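Local coordinates for pirin-like protein (Geobacillus kaustophilus, PDB 2P17), which is of unknown function but binds one iron ion per subunit and has the two cupin domains of the pirin family, at residues A[190-195]-A[199-204]; A[36-41]-A[163-168]; A[11-16]-A[42-47]; A[145-150]-A[180-185]; A[89-92]-A[96-99]. All blocks are in the same frame, centred on the assembly; numbering follows the deposited sequence.

Two contacts lie across the C-terminal cupin barrel, contact 1 and contact 4, with centres about 12 Å apart and no direct touch. Contact 5 belongs to the N-terminal cupin and contributes His99, one of the two histidines seen on the iron; its centre is about 29 Å from that of contact 1, on opposite sides of the chain's centre. Between them, contact 2 joins the two halves: its centre is about 15 Å from that of contact 5, and Val167 CG1 packs on Trp90 CH2 at 3.8 Å. Contact 3 shares strand 39-47 with contact 2 and meets contact 1 where Tyr193 CE1 lies 3.7 Å from Val13 CG2; its centre is about 21 Å from that of contact 5.

Contact 1 of 5, residues A[190-195]-A[199-204]; sequences GFLYIL and GVFGAD
The ring of Phe201 is touched at two places by branched side chains of 190-195, and both lie obliquely to the ring. Ile194 CD1 sits by the far end of the ring, 3.7 Å from Phe201 CZ and almost equally near CE2, its side chain reaching in from the direction opposite to that of the phenylalanine. Leu192 takes the CD1-CE1 side: its CD2 is 3.8 Å from Phe201 CD1, while its CD1 is a little farther, 4.1 Å from Phe201 CE1. Leu192 holds CG between its backbone N and carbonyl carbon (chi1 59°), which brings both methyls to bear on the ring. This is the interior of the C-terminal cupin barrel. Strand 189-196 pairs with 212-216 and 235-242, strand 198-201 with 206-209 and 224-231, and no hydrogen bond links the two segments: the CA atoms of Leu192 and Phe201 stand 10.0 Å apart, with only side chains bridging the gap. Leu214 touches all three residues, Leu235 adds to Ile194 and Phe201, and Ile7 of the N-terminal strand reaches the same phenylalanine.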
# COMPACT_ATOMS: atom_id res chain seq x y z
N GLY A 190 -4.31 -4.85 -8.76
CA GLY A 190 -4.33 -3.92 -7.65
C GLY A 190 -5.66 -3.66 -7.00
O GLY A 190 -6.67 -4.30 -7.29
N PHE A 191 -5.63 -2.68 -6.10
CA PHE A 191 -6.77 -2.35 -5.28
C PHE A 191 -6.47 -1.01 -4.64
O PHE A 191 -5.34 -0.50 -4.71
CB PHE A 191 -6.97 -3.43 -4.19
CG PHE A 191 -5.84 -3.53 -3.22
CD1 PHE A 191 -5.86 -2.76 -2.06
CD2 PHE A 191 -4.72 -4.30 -3.49
CE1 PHE A 191 -4.79 -2.79 -1.17
CE2 PHE A 191 -3.64 -4.34 -2.61
CZ PHE A 191 -3.68 -3.59 -1.44
N LEU A 192 -7.46 -0.44 -3.98
CA LEU A 192 -7.22 0.74 -3.15
C LEU A 192 -7.86 0.56 -1.79
O LEU A 192 -8.78 -0.24 -1.64
CB LEU A 192 -7.66 2.05 -3.85
CG LEU A 192 -9.13 2.18 -4.26
CD1 LEU A 192 -10.04 2.56 -3.08
CD2 LEU A 192 -9.27 3.20 -5.39
N TYR A 193 -7.35 1.28 -0.80
CA TYR A 193 -7.92 1.25 0.53
C TYR A 193 -8.21 2.67 0.97
O TYR A 193 -7.35 3.55 0.84
CB TYR A 193 -6.96 0.56 1.53
CG TYR A 193 -7.50 0.57 2.93
CD1 TYR A 193 -8.53 -0.28 3.30
CD2 TYR A 193 -7.00 1.47 3.88
CE1 TYR A 193 -9.04 -0.26 4.58
CE2 TYR A 193 -7.52 1.51 5.17
CZ TYR A 193 -8.53 0.63 5.51
OH TYR A 193 -9.07 0.64 6.79
N ILE A 194 -9.43 2.92 1.46
CA ILE A 194 -9.86 4.27 1.76
C ILE A 194 -9.61 4.59 3.24
O ILE A 194 -10.13 3.91 4.12
CB ILE A 194 -11.34 4.49 1.39
CG1 ILE A 194 -11.55 4.19 -0.10
CG2 ILE A 194 -11.74 5.93 1.68
CD1 ILE A 194 -13.00 4.15 -0.54
N LEU A 195 -8.83 5.64 3.47
CA LEU A 195 -8.50 6.08 4.82
C LEU A 195 -9.56 7.01 5.42
O LEU A 195 -9.84 6.96 6.63
CB LEU A 195 -7.15 6.80 4.83
CG LEU A 195 -5.95 5.96 4.39
CD1 LEU A 195 -4.75 6.85 4.09
CD2 LEU A 195 -5.63 4.93 5.46
N GLY A 199 -16.41 8.18 -1.94
CA GLY A 199 -16.45 8.58 -3.33
C GLY A 199 -17.07 7.50 -4.17
O GLY A 199 -17.64 6.53 -3.64
N VAL A 200 -16.98 7.67 -5.49
CA VAL A 200 -17.39 6.63 -6.44
C VAL A 200 -16.18 6.31 -7.34
O VAL A 200 -15.33 7.18 -7.59
CB VAL A 200 -18.64 7.03 -7.28
CG1 VAL A 200 -19.85 7.12 -6.38
CG2 VAL A 200 -18.43 8.33 -8.01
N PHE A 201 -16.13 5.07 -7.82
CA PHE A 201 -14.89 4.51 -8.35
C PHE A 201 -15.12 3.66 -9.57
O PHE A 201 -16.06 2.88 -9.62
CB PHE A 201 -14.21 3.64 -7.28
CG PHE A 201 -13.81 4.40 -6.06
CD1 PHE A 201 -12.54 4.96 -5.97
CD2 PHE A 201 -14.70 4.57 -5.00
CE1 PHE A 201 -12.16 5.66 -4.84
CE2 PHE A 201 -14.33 5.28 -3.88
CZ PHE A 201 -13.06 5.83 -3.79
N GLY A 202 -14.24 3.80 -10.55
CA GLY A 202 -14.22 2.91 -11.71
C GLY A 202 -15.28 3.21 -12.73
O GLY A 202 -16.02 4.19 -12.61
N ALA A 203 -15.36 2.34 -13.73
CA ALA A 203 -16.27 2.53 -14.86
C ALA A 203 -17.74 2.62 -14.47
O ALA A 203 -18.52 3.34 -15.12
CB ALA A 203 -16.07 1.43 -15.88
N ASP A 204 -18.12 1.91 -13.40
CA ASP A 204 -19.51 1.82 -12.98
C ASP A 204 -19.84 2.69 -11.77
O ASP A 204 -20.93 2.57 -11.20
CB ASP A 204 -19.87 0.36 -12.68
CG ASP A 204 -19.69 -0.56 -13.87
OD1 ASP A 204 -20.22 -0.24 -14.95
OD2 ASP A 204 -19.00 -1.59 -13.73

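Contact 2 of 5, residues A[36-41]-A[163-168]; sequences YDPFLL and NIVPVT
Pro38, Phe39 and Val167 carry most of this contact, which lies where the two cupin domains of the pirin fold meet. Strand 39-47 is part of the N-terminal half, whereas 163-168 leads into strand 167-174 of the C-terminal half. Pro38 follows a cis peptide bond and turns its ring to Val165: Pro38 CB is 3.7 Å from Val165 CG1, with CG of the proline nearly as close, so one methyl rests against two ring carbons. The same proline also packs within its own segment, CG lying 4.2 Å above the ring plane of Phe39 and over its centre. Toward the other segment the phenyl ring presents its edge. Val167 CG1 comes up near the ring plane, 4.1 Å from Phe39 CE1 and just beyond that from CZ, the two side chains approaching from opposite directions. That methyl is anti to the backbone N of Val167 (chi1 174°). Leu114 lies against Phe39 from strand 109-117. The loop that presents both valines is closed by the side chain of Asn163, whose OD1 accepts the N-H of Val167 at 3.0 Å; the bond is nearly straight (169° at the hydrogen), but the donor stands 48° out of the carbonyl plane of the amide.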
# COMPACT_ATOMS: atom_id res chain seq x y z
N TYR A 36 -4.14 -12.08 -5.48
CA TYR A 36 -3.55 -10.78 -5.14
C TYR A 36 -2.17 -10.50 -5.71
O TYR A 36 -1.68 -9.38 -5.60
CB TYR A 36 -3.50 -10.60 -3.63
CG TYR A 36 -4.85 -10.68 -2.93
CD1 TYR A 36 -5.98 -10.03 -3.45
CD2 TYR A 36 -4.96 -11.34 -1.73
CE1 TYR A 36 -7.20 -10.09 -2.78
CE2 TYR A 36 -6.18 -11.40 -1.04
CZ TYR A 36 -7.28 -10.77 -1.58
OH TYR A 36 -8.50 -10.82 -0.89
N ASP A 37 -1.57 -11.52 -6.33
CA ASP A 37 -0.24 -11.48 -6.96
C ASP A 37 -0.02 -10.11 -7.61
O ASP A 37 -0.78 -9.74 -8.51
CB ASP A 37 -0.22 -12.61 -8.01
CG ASP A 37 1.15 -12.86 -8.62
OD1 ASP A 37 2.14 -12.27 -8.16
OD2 ASP A 37 1.21 -13.66 -9.59
N PRO A 38 1.05 -9.39 -7.23
CA PRO A 38 2.21 -9.78 -6.43
C PRO A 38 2.09 -9.57 -4.92
O PRO A 38 3.07 -9.77 -4.19
CB PRO A 38 3.31 -8.85 -6.96
CG PRO A 38 2.55 -7.54 -7.27
CD PRO A 38 1.18 -8.00 -7.73
N PHE A 39 0.92 -9.17 -4.43
CA PHE A 39 0.75 -8.90 -3.00
C PHE A 39 0.39 -10.17 -2.25
O PHE A 39 -0.30 -11.04 -2.78
CB PHE A 39 -0.27 -7.79 -2.79
CG PHE A 39 0.02 -6.58 -3.60
CD1 PHE A 39 1.19 -5.86 -3.39
CD2 PHE A 39 -0.81 -6.18 -4.63
CE1 PHE A 39 1.52 -4.74 -4.16
CE2 PHE A 39 -0.50 -5.05 -5.39
CZ PHE A 39 0.67 -4.34 -5.15
N LEU A 40 0.89 -10.29 -1.02
CA LEU A 40 0.67 -11.51 -0.24
C LEU A 40 -0.30 -11.28 0.91
O LEU A 40 -1.00 -12.21 1.32
CB LEU A 40 2.00 -12.06 0.28
CG LEU A 40 2.96 -12.55 -0.79
CD1 LEU A 40 4.34 -12.73 -0.19
CD2 LEU A 40 2.47 -13.85 -1.46
N LEU A 41 -0.32 -10.06 1.41
CA LEU A 41 -1.26 -9.68 2.47
C LEU A 41 -1.18 -8.18 2.71
O LEU A 41 -0.22 -7.52 2.32
CB LEU A 41 -1.03 -10.47 3.77
CG LEU A 41 0.26 -10.29 4.55
CD1 LEU A 41 0.23 -9.05 5.44
CD2 LEU A 41 0.51 -11.53 5.43
N ASN A 163 12.51 -0.64 -6.84
CA ASN A 163 11.58 -1.76 -6.90
C ASN A 163 12.30 -2.98 -7.46
O ASN A 163 13.19 -2.86 -8.32
CB ASN A 163 10.39 -1.46 -7.83
CG ASN A 163 9.28 -0.60 -7.18
OD1 ASN A 163 8.29 -0.30 -7.85
ND2 ASN A 163 9.42 -0.21 -5.92
N ILE A 164 11.87 -4.15 -6.99
CA ILE A 164 12.17 -5.40 -7.66
C ILE A 164 10.93 -5.73 -8.51
O ILE A 164 10.95 -5.56 -9.72
CB ILE A 164 12.59 -6.48 -6.64
CG1 ILE A 164 13.96 -6.11 -6.05
CG2 ILE A 164 12.66 -7.85 -7.29
CD1 ILE A 164 14.32 -6.82 -4.78
N VAL A 165 9.84 -6.18 -7.87
CA VAL A 165 8.56 -6.24 -8.57
C VAL A 165 8.09 -4.80 -8.76
O VAL A 165 8.00 -4.05 -7.78
CB VAL A 165 7.49 -7.03 -7.76
CG1 VAL A 165 6.09 -6.80 -8.33
CG2 VAL A 165 7.81 -8.51 -7.75
N PRO A 166 7.80 -4.39 -10.01
CA PRO A 166 7.22 -3.06 -10.20
C PRO A 166 5.92 -2.89 -9.43
O PRO A 166 4.98 -3.67 -9.62
CB PRO A 166 6.97 -2.98 -11.71
CG PRO A 166 7.96 -3.94 -12.30
CD PRO A 166 7.99 -5.08 -11.30
N VAL A 167 5.88 -1.89 -8.56
CA VAL A 167 4.69 -1.59 -7.76
C VAL A 167 4.40 -0.10 -7.86
O VAL A 167 5.29 0.75 -7.66
CB VAL A 167 4.88 -1.98 -6.27
CG1 VAL A 167 3.70 -1.51 -5.40
CG2 VAL A 167 5.07 -3.48 -6.13
N THR A 168 3.16 0.23 -8.18
CA THR A 168 2.69 1.60 -8.10
C THR A 168 1.92 1.77 -6.80
O THR A 168 0.98 1.03 -6.53
CB THR A 168 1.84 1.96 -9.32
OG1 THR A 168 2.71 2.10 -10.45
CG2 THR A 168 1.04 3.25 -9.09

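Contact 3 of 5, residues A[11-16]-A[42-47]; sequences KTVQMT and LMEDIF
Val13 is the first residue of 11-16 to meet the other segment, and it does so with one methyl: Val13 CG1 lies 3.7 Å from Glu44 OE1, the two side chains running obliquely past each other. Its other methyl, CG2, packs on Tyr193 of the C-terminal cupin domain. Met15, present as selenomethionine, then supplies most of what 11-16 contributes. Its chain runs at about a right angle to that of Glu44 and bends at chi3 (74°), which brings the terminal methyl round to the strand 42-47. Met15 CG is 3.4 Å from Glu44 OE1, and Met15 CE is 3.3 Å from the same oxygen. The selenium is nearer still, with Met15 SE to Glu44 OE1 at 3.0 Å, a short approach that is best read with caution; the oxygen stands broadside to the selenium, not in line with either of its carbon bonds. Beyond the carboxylate, Met15 CE meets Ile46 CD1 at 3.8 Å, an apolar end to the contact. Glu44 itself is extended, and its second oxygen, OE2, is hydrogen-bonded to His110 NE2 on strand 109-117. The contact thus joins the N-terminal strand 3-19, which also pairs with strands of the C-terminal half, to strand 39-47 of the N-terminal cupin. One carboxylate oxygen is packed among valine and selenomethionine atoms, while its partner takes the polar bond, an apolar setting that may favour the hydrogen bond of Glu44 OE2 to His110 NE2.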
# COMPACT_ATOMS: atom_id res chain seq x y z
N LYS A 11 -14.40 -4.84 -0.17
CA LYS A 11 -14.20 -5.46 1.14
C LYS A 11 -14.29 -4.44 2.26
O LYS A 11 -13.64 -3.39 2.20
CB LYS A 11 -12.83 -6.17 1.18
CG LYS A 11 -12.31 -6.53 2.57
CD LYS A 11 -13.00 -7.74 3.15
CE LYS A 11 -12.36 -8.14 4.48
NZ LYS A 11 -13.11 -9.25 5.17
N THR A 12 -15.06 -4.75 3.31
CA THR A 12 -15.16 -3.89 4.47
C THR A 12 -14.31 -4.52 5.57
O THR A 12 -14.59 -5.65 5.99
CB THR A 12 -16.63 -3.74 4.93
OG1 THR A 12 -17.40 -3.21 3.85
CG2 THR A 12 -16.72 -2.79 6.12
N VAL A 13 -13.28 -3.80 6.02
CA VAL A 13 -12.37 -4.34 7.03
C VAL A 13 -13.11 -4.50 8.36
O VAL A 13 -13.81 -3.59 8.80
CB VAL A 13 -11.11 -3.45 7.17
CG1 VAL A 13 -10.20 -3.92 8.31
CG2 VAL A 13 -10.34 -3.46 5.86
N GLN A 14 -12.97 -5.69 8.96
CA GLN A 14 -13.53 -5.99 10.27
C GLN A 14 -12.37 -6.12 11.26
O GLN A 14 -11.62 -7.10 11.21
CB GLN A 14 -14.33 -7.31 10.25
CG GLN A 14 -15.43 -7.40 9.20
CD GLN A 14 -16.20 -8.72 9.24
OE1 GLN A 14 -16.84 -9.05 10.25
NE2 GLN A 14 -16.14 -9.47 8.15
N MSE A 15 -12.23 -5.14 12.13
CA MSE A 15 -11.14 -5.14 13.11
C MSE A 15 -11.47 -5.98 14.32
O MSE A 15 -12.63 -6.10 14.72
CB MSE A 15 -10.79 -3.71 13.52
CG MSE A 15 -10.38 -2.87 12.34
SE MSE A 15 -9.45 -1.29 12.86
CE MSE A 15 -7.75 -2.09 13.38
N THR A 16 -10.43 -6.57 14.89
CA THR A 16 -10.56 -7.39 16.09
C THR A 16 -9.54 -6.94 17.12
O THR A 16 -8.48 -6.42 16.77
CB THR A 16 -10.37 -8.91 15.79
OG1 THR A 16 -10.65 -9.67 16.97
CG2 THR A 16 -8.95 -9.21 15.32
N LEU A 42 -2.23 -7.65 3.33
CA LEU A 42 -2.22 -6.27 3.79
C LEU A 42 -2.97 -6.25 5.11
O LEU A 42 -4.13 -6.65 5.16
CB LEU A 42 -2.91 -5.34 2.78
CG LEU A 42 -3.02 -3.87 3.22
CD1 LEU A 42 -1.66 -3.21 3.49
CD2 LEU A 42 -3.78 -3.08 2.17
N MSE A 43 -2.27 -5.81 6.15
CA MSE A 43 -2.81 -5.82 7.51
C MSE A 43 -2.86 -4.41 8.07
O MSE A 43 -1.91 -3.63 7.91
CB MSE A 43 -1.90 -6.68 8.39
CG MSE A 43 -2.36 -6.82 9.81
SE MSE A 43 -1.42 -8.28 10.63
CE MSE A 43 -2.01 -9.70 9.44
N GLU A 44 -3.98 -4.09 8.73
CA GLU A 44 -4.13 -2.84 9.45
C GLU A 44 -3.88 -3.11 10.92
O GLU A 44 -4.42 -4.07 11.47
CB GLU A 44 -5.54 -2.27 9.26
CG GLU A 44 -5.80 -0.99 10.05
CD GLU A 44 -7.28 -0.61 10.14
OE1 GLU A 44 -8.15 -1.52 10.16
OE2 GLU A 44 -7.56 0.60 10.20
N ASP A 45 -3.05 -2.28 11.54
CA ASP A 45 -2.72 -2.45 12.96
C ASP A 45 -2.85 -1.14 13.71
O ASP A 45 -2.48 -0.08 13.20
CB ASP A 45 -1.30 -2.98 13.13
CG ASP A 45 -1.15 -4.40 12.63
OD1 ASP A 45 -1.56 -5.33 13.36
OD2 ASP A 45 -0.61 -4.58 11.52
N ILE A 46 -3.41 -1.22 14.91
CA ILE A 46 -3.37 -0.12 15.85
C ILE A 46 -2.68 -0.67 17.09
O ILE A 46 -3.19 -1.61 17.71
CB ILE A 46 -4.80 0.38 16.20
CG1 ILE A 46 -5.53 0.84 14.94
CG2 ILE A 46 -4.73 1.48 17.27
CD1 ILE A 46 -6.98 1.19 15.15
N PHE A 47 -1.53 -0.12 17.44
CA PHE A 47 -0.70 -0.76 18.47
C PHE A 47 0.13 0.20 19.30
O PHE A 47 0.43 1.31 18.87
CB PHE A 47 0.13 -1.92 17.88
CG PHE A 47 1.11 -1.51 16.80
CD1 PHE A 47 2.48 -1.57 17.03
CD2 PHE A 47 0.66 -1.10 15.54
CE1 PHE A 47 3.38 -1.23 16.03
CE2 PHE A 47 1.55 -0.75 14.53
CZ PHE A 47 2.93 -0.81 14.78

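Contact 4 of 5, residues A[145-150]-A[180-185]; sequences ATIRVF and VVQDLP
Val180 splits its two methyls between Ala145 and Ile147. Val180 CG2 presses on Ala145 CB at 3.4 Å, a squeezed methyl-methyl contact, and Val180 CG1 lies 3.7 Å from Ile147 CD1, the two side chains meeting tip to tip. In the C-terminal cupin barrel this is packing across the interior: strand 145-149 pairs with 167-174, strand 179-185 with 224-231. Strands 145-149 and 180-185 run 22° from parallel, their axes 9.1 Å apart at the closest, and no hydrogen bond joins them. Ile147 has an unusual second torsion (chi2 97°, well off the staggered +60° position), which carries CD1 to the valine. Its other branch, CG2, is loosely approached by Gln182 OE1 at 4.3 Å. Farther out, strand 167-174 packs behind them: Val174 touches Val180 and Val170 touches Ile147. The amide of Gln182 is fixed by strand 153-154, OE1 accepting from Ser154 OG and NE2 giving to Ser153 O. That same NE2 also bonds to the backbone of the next residue, Gln182 NE2 to Asp183 O at 2.9 Å, bent to 144° at the hydrogen.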
# COMPACT_ATOMS: atom_id res chain seq x y z
N ALA A 145 -7.00 18.18 -6.04
CA ALA A 145 -6.41 16.88 -5.66
C ALA A 145 -4.89 16.87 -5.65
O ALA A 145 -4.24 17.56 -6.43
CB ALA A 145 -6.92 15.76 -6.57
N THR A 146 -4.34 16.04 -4.77
CA THR A 146 -2.92 15.74 -4.82
C THR A 146 -2.77 14.23 -4.87
O THR A 146 -3.51 13.50 -4.21
CB THR A 146 -2.13 16.30 -3.64
OG1 THR A 146 -2.71 15.86 -2.41
CG2 THR A 146 -2.11 17.82 -3.65
N ILE A 147 -1.85 13.78 -5.72
CA ILE A 147 -1.53 12.37 -5.84
C ILE A 147 -0.04 12.25 -5.54
O ILE A 147 0.79 12.68 -6.35
CB ILE A 147 -1.86 11.81 -7.24
CG1 ILE A 147 -3.35 12.04 -7.57
CG2 ILE A 147 -1.51 10.32 -7.32
CD1 ILE A 147 -3.58 13.28 -8.42
N ARG A 148 0.28 11.70 -4.37
CA ARG A 148 1.66 11.57 -3.91
C ARG A 148 2.13 10.17 -4.27
O ARG A 148 1.48 9.19 -3.97
CB ARG A 148 1.72 11.78 -2.40
CG ARG A 148 3.12 11.82 -1.83
CD ARG A 148 3.07 12.24 -0.37
NE ARG A 148 2.68 13.65 -0.22
CZ ARG A 148 1.49 14.10 0.17
NH1 ARG A 148 0.47 13.27 0.48
NH2 ARG A 148 1.31 15.41 0.25
N VAL A 149 3.27 10.10 -4.96
CA VAL A 149 3.74 8.85 -5.51
C VAL A 149 4.83 8.28 -4.60
O VAL A 149 5.93 8.82 -4.52
CB VAL A 149 4.26 9.01 -6.96
CG1 VAL A 149 4.57 7.64 -7.57
CG2 VAL A 149 3.25 9.77 -7.81
N PHE A 150 4.53 7.16 -3.93
CA PHE A 150 5.50 6.48 -3.07
C PHE A 150 6.30 5.42 -3.80
O PHE A 150 7.42 5.10 -3.40
CB PHE A 150 4.80 5.87 -1.85
CG PHE A 150 4.45 6.88 -0.81
CD1 PHE A 150 5.40 7.28 0.11
CD2 PHE A 150 3.17 7.45 -0.75
CE1 PHE A 150 5.11 8.21 1.09
CE2 PHE A 150 2.86 8.39 0.24
CZ PHE A 150 3.84 8.78 1.15
N VAL A 180 -10.33 12.32 -10.30
CA VAL A 180 -8.90 12.04 -10.51
C VAL A 180 -8.79 10.75 -11.29
O VAL A 180 -9.61 9.84 -11.10
CB VAL A 180 -8.16 11.85 -9.15
CG1 VAL A 180 -6.69 11.49 -9.35
CG2 VAL A 180 -8.24 13.10 -8.30
N VAL A 181 -7.78 10.65 -12.14
CA VAL A 181 -7.54 9.44 -12.91
C VAL A 181 -6.15 8.89 -12.58
O VAL A 181 -5.16 9.63 -12.60
CB VAL A 181 -7.59 9.73 -14.43
CG1 VAL A 181 -7.28 8.49 -15.23
CG2 VAL A 181 -8.96 10.26 -14.83
N GLN A 182 -6.10 7.59 -12.29
CA GLN A 182 -4.82 6.87 -12.18
C GLN A 182 -4.65 5.90 -13.37
O GLN A 182 -5.52 5.06 -13.61
CB GLN A 182 -4.76 6.10 -10.87
CG GLN A 182 -3.53 5.21 -10.74
CD GLN A 182 -2.23 5.99 -10.61
OE1 GLN A 182 -2.19 7.02 -9.93
NE2 GLN A 182 -1.17 5.50 -11.24
N ASP A 183 -3.52 6.02 -14.07
CA ASP A 183 -3.16 5.09 -15.15
C ASP A 183 -2.50 3.84 -14.60
O ASP A 183 -1.72 3.91 -13.65
CB ASP A 183 -2.21 5.76 -16.15
CG ASP A 183 -0.97 6.33 -15.48
OD1 ASP A 183 -1.12 7.04 -14.46
OD2 ASP A 183 0.15 6.07 -15.97
N LEU A 184 -2.82 2.69 -15.19
CA LEU A 184 -2.17 1.43 -14.83
C LEU A 184 -1.94 0.59 -16.06
O LEU A 184 -2.82 0.49 -16.90
CB LEU A 184 -3.06 0.62 -13.88
CG LEU A 184 -3.30 1.19 -12.49
CD1 LEU A 184 -4.36 0.35 -11.80
CD2 LEU A 184 -1.99 1.23 -11.67
N PRO A 185 -0.76 -0.04 -16.16
CA PRO A 185 -0.55 -1.03 -17.24
C PRO A 185 -1.58 -2.15 -17.10
O PRO A 185 -1.95 -2.51 -15.98
CB PRO A 185 0.85 -1.55 -16.97
CG PRO A 185 1.53 -0.41 -16.21
CD PRO A 185 0.45 0.17 -15.35

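Contact 5 of 5, residues A[89-92]-A[96-99]; sequences QWMT and GVVH. With FE (Fe (III) ion), chain B.
A selenomethionine lies against an iron ligand here: Met91 CE comes within 3.6 Å of His99 ND1, on the imidazole whose other nitrogen, His99 NE2, binds the iron(III) ion at 1.9 Å. The approach is oblique, and the selenium stands 4.9 Å from the ring centroid, 42° off the normal. Met91 runs out with CG anti to its backbone N and is then folded at the end, chi3 being -22°, an almost eclipsed turn that tucks CE in beside the ring. Met91 SE also touches His99 CB at 3.7 Å and, roughly at right angles to that, Val97 CG1 at 3.9 Å. The segments lie on facing sheets of the N-terminal cupin barrel: strand 88-92 pairs with 60-66, while 97-103 is flanked by 55-57 and 71-75. His57 NE2 is the second protein ligand seen on the ion; His55 and Glu101 are predicted ligands, consistent with the three-histidine, one-glutamate site of cupins. Behind the imidazole, His99 ND1 is hydrogen-bonded to Glu101 OE2, and Gln89 NE2 in turn bonds to Glu101 OE1, a second shell reached from the first segment. The histidine is therefore gripped at both nitrogens, by metal and by carboxylate, while Met91 packs an apolar wall against its CB and ND1 side; together these would be expected to limit rotation of the ring and so set where NE2 faces the iron.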
# COMPACT_ATOMS: atom_id res chain seq x y z
N GLN A 89 7.81 3.13 4.70
CA GLN A 89 9.10 2.45 4.58
C GLN A 89 8.95 1.21 3.71
O GLN A 89 7.89 0.56 3.70
CB GLN A 89 9.70 2.10 5.94
CG GLN A 89 8.85 1.12 6.74
CD GLN A 89 9.25 1.00 8.21
OE1 GLN A 89 10.23 1.58 8.67
NE2 GLN A 89 8.47 0.21 8.96
N TRP A 90 10.02 0.88 3.00
CA TRP A 90 10.04 -0.23 2.06
C TRP A 90 11.20 -1.13 2.46
O TRP A 90 12.36 -0.74 2.34
CB TRP A 90 10.26 0.32 0.65
CG TRP A 90 9.76 -0.55 -0.46
CD1 TRP A 90 10.32 -1.73 -0.92
CD2 TRP A 90 8.60 -0.32 -1.25
NE1 TRP A 90 9.57 -2.22 -1.97
CE2 TRP A 90 8.50 -1.39 -2.18
CE3 TRP A 90 7.61 0.68 -1.27
CZ2 TRP A 90 7.46 -1.48 -3.11
CZ3 TRP A 90 6.57 0.60 -2.19
CH2 TRP A 90 6.50 -0.48 -3.10
N MSE A 91 10.89 -2.32 2.96
CA MSE A 91 11.94 -3.20 3.43
C MSE A 91 11.99 -4.44 2.56
O MSE A 91 11.03 -5.20 2.50
CB MSE A 91 11.73 -3.58 4.89
CG MSE A 91 12.92 -4.34 5.45
SE MSE A 91 12.64 -5.10 7.22
CE MSE A 91 11.19 -3.97 7.85
N THR A 92 13.12 -4.62 1.88
CA THR A 92 13.35 -5.83 1.10
C THR A 92 14.03 -6.84 2.00
O THR A 92 15.17 -6.63 2.43
CB THR A 92 14.24 -5.53 -0.12
OG1 THR A 92 13.66 -4.44 -0.85
CG2 THR A 92 14.38 -6.75 -1.03
N GLY A 96 17.38 -12.64 3.83
CA GLY A 96 16.90 -12.67 5.20
C GLY A 96 17.28 -11.46 6.01
O GLY A 96 18.38 -10.91 5.86
N VAL A 97 16.36 -11.04 6.88
CA VAL A 97 16.59 -9.92 7.78
C VAL A 97 15.66 -10.11 8.97
O VAL A 97 14.64 -10.79 8.85
CB VAL A 97 16.31 -8.56 7.06
CG1 VAL A 97 14.80 -8.31 6.87
CG2 VAL A 97 16.98 -7.40 7.76
N VAL A 98 16.02 -9.55 10.13
CA VAL A 98 15.04 -9.43 11.21
C VAL A 98 14.62 -7.98 11.34
O VAL A 98 15.37 -7.07 11.00
CB VAL A 98 15.51 -9.97 12.60
CG1 VAL A 98 15.77 -11.48 12.55
CG2 VAL A 98 16.72 -9.23 13.12
N HIS A 99 13.40 -7.78 11.83
CA HIS A 99 12.90 -6.43 12.04
C HIS A 99 11.99 -6.35 13.25
O HIS A 99 11.51 -7.37 13.75
CB HIS A 99 12.15 -5.95 10.78
CG HIS A 99 10.73 -6.40 10.72
ND1 HIS A 99 9.67 -5.51 10.75
CD2 HIS A 99 10.18 -7.63 10.66
CE1 HIS A 99 8.53 -6.18 10.69
NE2 HIS A 99 8.82 -7.48 10.64
FE FE B . 7.29 -8.63 10.42